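Local coordinates for protein DraIII (Deinococcus radiophilus, PDB 4L0K) that probably cleaves DNA at a specific recognition sequence as a type II restriction endonuclease, its catalytic region belonging to the His-Me finger nucleases, at residues A[23-28]-A[136-141]; A[40-43]-A[48-51]; A[181-186]-A[192-197]. All coordinates share one frame; numbering follows the deposited sequence.

Contact 1: A[23-28]-A[136-141]; sequences QLPLGH and DSFTKN
L24 and F138 make the tight part of this surface contact, where a loop of the N-terminal region leans on the N-capped first turn of helix 137-147. It illustrates a small interface working alongside other ties: about 82 Å² is buried in all. One methyl does most of the work. L24 CD1 comes obliquely to the outer end of the F138 ring, 3.6 Å from CZ, and the two side chains cross at about a right angle. P25 follows more loosely, its CD lying at the ring edge 4.3 Å from F138 CE2. The phenyl group gets there because its CG stands anti to the backbone N (chi1 162°), which carries it out from the helix toward the loop. Behind the front line, L24 CB covers one face of the H28 imidazole, 3.6 Å above its plane and displaced toward the rim, so the leucine lies between the two rings, CB on the imidazole and CD1 by the phenyl. Y142, one turn farther along the helix, meets the F138 ring at about 40° and bonds through its hydroxyl to the carbonyl of Q23, adding a polar tie beside the apolar one.

Away from this methyl-ring contact the segments are open to solvent: L26, G27, S137 and N141 are exposed. The helix start has its own hold: D136 is the N-cap, and the T139 N-H reaches D136 OD1 over 3.3 Å, approaching from well above the carboxylate plane.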
# COMPACT_ATOMS: atom_id res chain seq x y z
N GLN A 23 18.56 -20.87 22.23
CA GLN A 23 17.86 -21.65 21.22
C GLN A 23 18.71 -22.81 20.70
O GLN A 23 18.34 -23.48 19.72
CB GLN A 23 17.33 -20.75 20.09
CG GLN A 23 16.44 -19.59 20.57
CD GLN A 23 15.06 -20.06 21.01
OE1 GLN A 23 14.55 -21.06 20.52
NE2 GLN A 23 14.44 -19.32 21.93
N LEU A 24 19.85 -23.05 21.35
CA LEU A 24 20.67 -24.24 21.10
C LEU A 24 19.95 -25.46 21.65
O LEU A 24 19.09 -25.32 22.54
CB LEU A 24 22.03 -24.11 21.78
CG LEU A 24 23.21 -23.58 20.97
CD1 LEU A 24 23.24 -24.14 19.53
CD2 LEU A 24 23.20 -22.07 20.96
N PRO A 25 20.26 -26.66 21.13
CA PRO A 25 19.70 -27.90 21.69
C PRO A 25 20.03 -28.05 23.18
O PRO A 25 21.11 -27.62 23.59
CB PRO A 25 20.41 -29.00 20.88
CG PRO A 25 20.74 -28.34 19.58
CD PRO A 25 21.10 -26.92 19.95
N LEU A 26 19.13 -28.65 23.95
CA LEU A 26 19.28 -28.83 25.40
C LEU A 26 20.67 -29.35 25.82
O LEU A 26 21.23 -28.89 26.82
CB LEU A 26 18.17 -29.74 25.94
CG LEU A 26 17.96 -29.91 27.45
CD1 LEU A 26 17.77 -28.56 28.16
CD2 LEU A 26 16.78 -30.83 27.70
N GLY A 27 21.21 -30.29 25.05
CA GLY A 27 22.55 -30.83 25.29
C GLY A 27 23.61 -29.75 25.45
O GLY A 27 23.99 -29.42 26.57
N HIS A 28 24.12 -29.26 24.31
CA HIS A 28 24.65 -27.91 24.22
C HIS A 28 26.10 -27.70 24.68
O HIS A 28 26.35 -27.36 25.84
CB HIS A 28 23.70 -27.01 24.98
CG HIS A 28 24.00 -25.54 24.90
ND1 HIS A 28 25.21 -25.02 24.52
CD2 HIS A 28 23.21 -24.50 25.21
CE1 HIS A 28 25.16 -23.70 24.60
NE2 HIS A 28 23.96 -23.36 25.02
N ASP A 136 26.17 -24.58 6.96
CA ASP A 136 26.98 -25.57 7.66
C ASP A 136 26.08 -26.66 8.22
O ASP A 136 24.86 -26.51 8.24
CB ASP A 136 27.75 -24.90 8.80
CG ASP A 136 26.84 -24.21 9.80
OD1 ASP A 136 26.68 -24.73 10.93
OD2 ASP A 136 26.26 -23.16 9.44
N SER A 137 26.68 -27.75 8.71
CA SER A 137 25.88 -28.91 9.09
C SER A 137 25.01 -28.68 10.32
O SER A 137 23.89 -29.20 10.39
CB SER A 137 26.75 -30.18 9.25
OG SER A 137 27.96 -29.91 9.94
N PHE A 138 25.51 -27.89 11.28
CA PHE A 138 24.68 -27.53 12.42
C PHE A 138 23.40 -26.80 12.00
O PHE A 138 22.30 -27.19 12.37
CB PHE A 138 25.43 -26.64 13.41
CG PHE A 138 24.51 -25.91 14.34
CD1 PHE A 138 24.25 -24.56 14.16
CD2 PHE A 138 23.87 -26.59 15.37
CE1 PHE A 138 23.38 -23.89 15.01
CE2 PHE A 138 23.00 -25.92 16.22
CZ PHE A 138 22.75 -24.57 16.04
N THR A 139 23.57 -25.74 11.22
CA THR A 139 22.44 -24.90 10.80
C THR A 139 21.44 -25.73 10.03
O THR A 139 20.24 -25.74 10.35
CB THR A 139 22.92 -23.75 9.90
OG1 THR A 139 24.07 -23.15 10.49
CG2 THR A 139 21.82 -22.71 9.73
N LYS A 140 21.96 -26.44 9.03
CA LYS A 140 21.15 -27.34 8.20
C LYS A 140 20.34 -28.33 9.02
O LYS A 140 19.12 -28.41 8.86
CB LYS A 140 22.04 -28.10 7.21
CG LYS A 140 21.29 -29.13 6.38
CD LYS A 140 22.11 -29.55 5.16
CE LYS A 140 21.28 -30.38 4.18
NZ LYS A 140 20.87 -31.69 4.76
N ASN A 141 21.00 -29.07 9.91
CA ASN A 141 20.32 -30.13 10.65
C ASN A 141 19.33 -29.59 11.66
O ASN A 141 18.23 -30.13 11.82
CB ASN A 141 21.33 -31.07 11.31
CG ASN A 141 22.14 -31.83 10.28
OD1 ASN A 141 21.60 -32.28 9.26
ND2 ASN A 141 23.44 -31.96 10.52

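Contact 2: A[40-43]-A[48-51]; sequences SLSK and IAAK
L41, S42, I48 and A49 meet without any ring or planar side chain among them; the flat group in play is the peptide joining L41 to S42, and the A49 methyl sits over one of its faces. The setting is a tight connection between two successive helices, 39-44 and 46-57, a case in which a small residue lets two backbones approach closely. A49 CB lies 4.1 Å from L41 C, and the CA atoms of S42 and A49 are only 5.2 Å apart. At the margins of the same methyl stand L41 CB, at 4.4 Å, and the hydroxyl of S42.

The buried side of the contact is aliphatic. The first torsion of L41 (chi1 -162°) swings CG to the far side from its own N, which directs the isobutyl group to the inner side of the connection, where CD2 meets I48 CG2 at 4.0 Å, the two chains passing at a slant. Further residues close this region: Y127 packs on L41, and I166 and F169 pack on I48, burying the aliphatic side. The first helix is also tied near its end, where the L41 carbonyl is hydrogen-bonded to the hydroxyl of T44.

Toward solvent the character changes. S42 is exposed, and its hydroxyl rests against the alanine in a van der Waals touch of a polar atom on a methyl, not a hydrogen bond, S42 OG lying 3.4 Å from A49 CB.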
# COMPACT_ATOMS: atom_id res chain seq x y z
N SER A 40 26.17 -18.50 10.82
CA SER A 40 26.71 -18.56 9.46
C SER A 40 26.12 -17.48 8.56
O SER A 40 26.87 -16.82 7.82
CB SER A 40 26.49 -19.93 8.84
OG SER A 40 27.11 -20.94 9.62
N LEU A 41 24.81 -17.26 8.64
CA LEU A 41 24.21 -16.28 7.75
C LEU A 41 24.76 -14.88 8.08
O LEU A 41 25.08 -14.10 7.16
CB LEU A 41 22.68 -16.32 7.79
CG LEU A 41 22.00 -15.64 6.59
CD1 LEU A 41 22.42 -16.33 5.29
CD2 LEU A 41 20.50 -15.68 6.75
N SER A 42 24.94 -14.60 9.38
CA SER A 42 25.53 -13.34 9.82
C SER A 42 26.95 -13.19 9.29
O SER A 42 27.42 -12.10 9.00
CB SER A 42 25.60 -13.25 11.35
OG SER A 42 24.40 -12.75 11.89
N LYS A 43 27.63 -14.32 9.16
CA LYS A 43 28.98 -14.29 8.65
C LYS A 43 28.95 -14.02 7.14
O LYS A 43 29.78 -13.26 6.64
CB LYS A 43 29.71 -15.60 8.99
CG LYS A 43 31.18 -15.60 8.67
CD LYS A 43 31.60 -16.94 8.07
CE LYS A 43 31.22 -18.10 8.96
NZ LYS A 43 30.84 -19.28 8.14
N ILE A 48 21.07 -9.60 5.59
CA ILE A 48 19.96 -10.54 5.49
C ILE A 48 19.67 -11.12 6.87
O ILE A 48 18.51 -11.17 7.28
CB ILE A 48 20.18 -11.66 4.45
CG1 ILE A 48 20.27 -11.07 3.04
CG2 ILE A 48 19.03 -12.69 4.48
CD1 ILE A 48 20.49 -12.14 1.97
N ALA A 49 20.71 -11.54 7.58
CA ALA A 49 20.54 -12.02 8.96
C ALA A 49 19.83 -10.98 9.82
O ALA A 49 18.86 -11.30 10.54
CB ALA A 49 21.89 -12.38 9.58
N ALA A 50 20.30 -9.73 9.74
CA ALA A 50 19.71 -8.66 10.56
C ALA A 50 18.26 -8.37 10.17
O ALA A 50 17.43 -8.12 11.03
CB ALA A 50 20.55 -7.38 10.50
N LYS A 51 17.96 -8.43 8.87
CA LYS A 51 16.58 -8.23 8.43
C LYS A 51 15.67 -9.36 8.90
O LYS A 51 14.53 -9.11 9.29
CB LYS A 51 16.48 -8.02 6.91
CG LYS A 51 16.68 -6.56 6.48
CD LYS A 51 16.45 -6.35 4.99
CE LYS A 51 17.76 -6.17 4.22
NZ LYS A 51 18.23 -4.75 4.25

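Contact 3: A[181-186]-A[192-197]; sequences TAHKTP and ENVGFA
A182 and G195 form the hydrogen-bonded pair of an antiparallel hairpin whose short strands, 181-183 and 194-197, run at 126° to each other, flanked by the non-hydrogen-bonded pairs T181-F196 and H183-V194. With helix 199-205 following directly, this is consistent with the beta-beta-alpha unit of the His-Me finger nucleases, in which the end of the first strand, held here by H183, commonly carries the name-giving histidine. A182 N gives to G195 O at 2.8 Å, and G195 N returns a bond to A182 O at 3.0 Å. Past the strands, K184 N continues the pairing with a nearly straight bond to N193 O (2.9 Å).

H183 and V194 run alongside each other from the same face, H183 CD2 3.7 Å from V194 CG1; H189 is hydrogen-bonded to H183 NE2. On the other face the A182 and A197 methyls touch, with N202 of helix 199-205 packing on both. The T181 hydroxyl is hydrogen-bonded to D55.

A chi1 of -164° turns the N193 amide to the T185 backbone: OD1 accepts from T185 N at 2.8 Å, and ND2 donates to T185 O at 2.7 Å, each on an in-plane lone pair. ND2 also donates to L188 O, so three bonds fix the rotation of the amide. The extended K184 chain crosses E192, whose carboxylate is a long salt-bridge partner; K184 NZ shares a water with V194 O and donates to E192 O at 3.0 Å.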
# COMPACT_ATOMS: atom_id res chain seq x y z
N THR A 181 8.84 -9.68 4.16
CA THR A 181 8.28 -10.81 4.88
C THR A 181 6.78 -10.85 4.68
O THR A 181 6.11 -9.84 4.81
CB THR A 181 8.63 -10.75 6.38
OG1 THR A 181 9.99 -11.14 6.57
CG2 THR A 181 7.75 -11.69 7.16
N ALA A 182 6.25 -12.02 4.36
CA ALA A 182 4.82 -12.15 4.13
C ALA A 182 4.14 -12.94 5.22
O ALA A 182 4.74 -13.85 5.84
CB ALA A 182 4.57 -12.80 2.77
N HIS A 183 2.88 -12.59 5.44
CA HIS A 183 1.95 -13.32 6.29
C HIS A 183 0.81 -13.85 5.45
O HIS A 183 0.01 -13.09 4.92
CB HIS A 183 1.42 -12.40 7.39
CG HIS A 183 2.49 -11.93 8.32
ND1 HIS A 183 3.36 -10.91 8.01
CD2 HIS A 183 2.87 -12.39 9.54
CE1 HIS A 183 4.21 -10.74 9.00
NE2 HIS A 183 3.94 -11.63 9.94
N LYS A 184 0.75 -15.17 5.33
CA LYS A 184 -0.22 -15.83 4.45
C LYS A 184 -1.65 -15.51 4.88
O LYS A 184 -2.54 -15.37 4.04
CB LYS A 184 -0.02 -17.34 4.44
CG LYS A 184 1.28 -17.81 3.85
CD LYS A 184 1.49 -19.30 4.13
CE LYS A 184 2.97 -19.65 4.15
NZ LYS A 184 3.18 -21.10 4.46
N THR A 185 -1.86 -15.42 6.18
CA THR A 185 -3.14 -15.00 6.73
C THR A 185 -2.83 -13.80 7.61
O THR A 185 -1.89 -13.85 8.39
CB THR A 185 -3.81 -16.12 7.54
OG1 THR A 185 -4.42 -17.06 6.65
CG2 THR A 185 -4.88 -15.56 8.48
N PRO A 186 -3.61 -12.72 7.46
CA PRO A 186 -3.35 -11.45 8.16
C PRO A 186 -3.20 -11.62 9.67
O PRO A 186 -3.91 -12.44 10.26
CB PRO A 186 -4.61 -10.62 7.88
CG PRO A 186 -5.22 -11.23 6.67
CD PRO A 186 -4.85 -12.67 6.66
N GLU A 192 4.43 -21.13 10.62
CA GLU A 192 3.66 -21.74 9.55
C GLU A 192 3.14 -20.67 8.61
O GLU A 192 3.08 -20.87 7.40
CB GLU A 192 2.49 -22.55 10.13
CG GLU A 192 1.70 -23.37 9.10
CD GLU A 192 0.70 -22.54 8.31
OE1 GLU A 192 -0.00 -21.71 8.93
OE2 GLU A 192 0.62 -22.70 7.07
N ASN A 193 2.80 -19.52 9.18
CA ASN A 193 2.13 -18.47 8.45
C ASN A 193 3.07 -17.54 7.68
O ASN A 193 2.60 -16.71 6.91
CB ASN A 193 1.27 -17.64 9.41
CG ASN A 193 0.26 -16.77 8.69
OD1 ASN A 193 -0.43 -17.23 7.78
ND2 ASN A 193 0.19 -15.49 9.07
N VAL A 194 4.38 -17.66 7.87
CA VAL A 194 5.27 -16.66 7.26
C VAL A 194 6.11 -17.15 6.10
O VAL A 194 6.36 -18.35 5.96
CB VAL A 194 6.20 -15.96 8.28
CG1 VAL A 194 5.38 -15.11 9.24
CG2 VAL A 194 7.08 -16.99 9.03
N GLY A 195 6.53 -16.20 5.26
CA GLY A 195 7.45 -16.52 4.19
C GLY A 195 8.02 -15.27 3.56
O GLY A 195 8.03 -14.23 4.18
N PHE A 196 8.47 -15.36 2.31
CA PHE A 196 8.92 -14.18 1.60
C PHE A 196 8.00 -13.84 0.43
O PHE A 196 7.35 -14.74 -0.16
CB PHE A 196 10.36 -14.36 1.12
CG PHE A 196 11.37 -14.55 2.23
CD1 PHE A 196 11.45 -13.66 3.28
CD2 PHE A 196 12.23 -15.64 2.22
CE1 PHE A 196 12.37 -13.83 4.30
CE2 PHE A 196 13.16 -15.83 3.24
CZ PHE A 196 13.22 -14.92 4.29
N ALA A 197 7.92 -12.55 0.11
CA ALA A 197 7.11 -12.07 -1.02
C ALA A 197 7.76 -10.86 -1.68
O ALA A 197 8.38 -10.05 -1.00
CB ALA A 197 5.72 -11.71 -0.56
O HOH W 1 6.11 -20.64 3.86

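The three contacts show how one chain is tied at several depths. Contacts 1 and 2 have centres about 16 Å apart and touch through D136 OD2 and S40 OG, probably hydrogen-bonded though the modelled separation is doubtfully short, placing the helix cap of contact 1 against the first helix of contact 2. Contact 2 is nested within the loop that contact 1 closes; contact 3 follows in series. Contact 3, the presumed nuclease hairpin, lies about 20 Å from contact 2 between centres but about 6 Å at the nearest atoms, with F169 packing on both I48 and F196. Contacts 1 and 3 are farther apart, about 25 Å between centres and about 13 Å between nearest atoms, yet helix 112-126 touches Q23 and V194 alike.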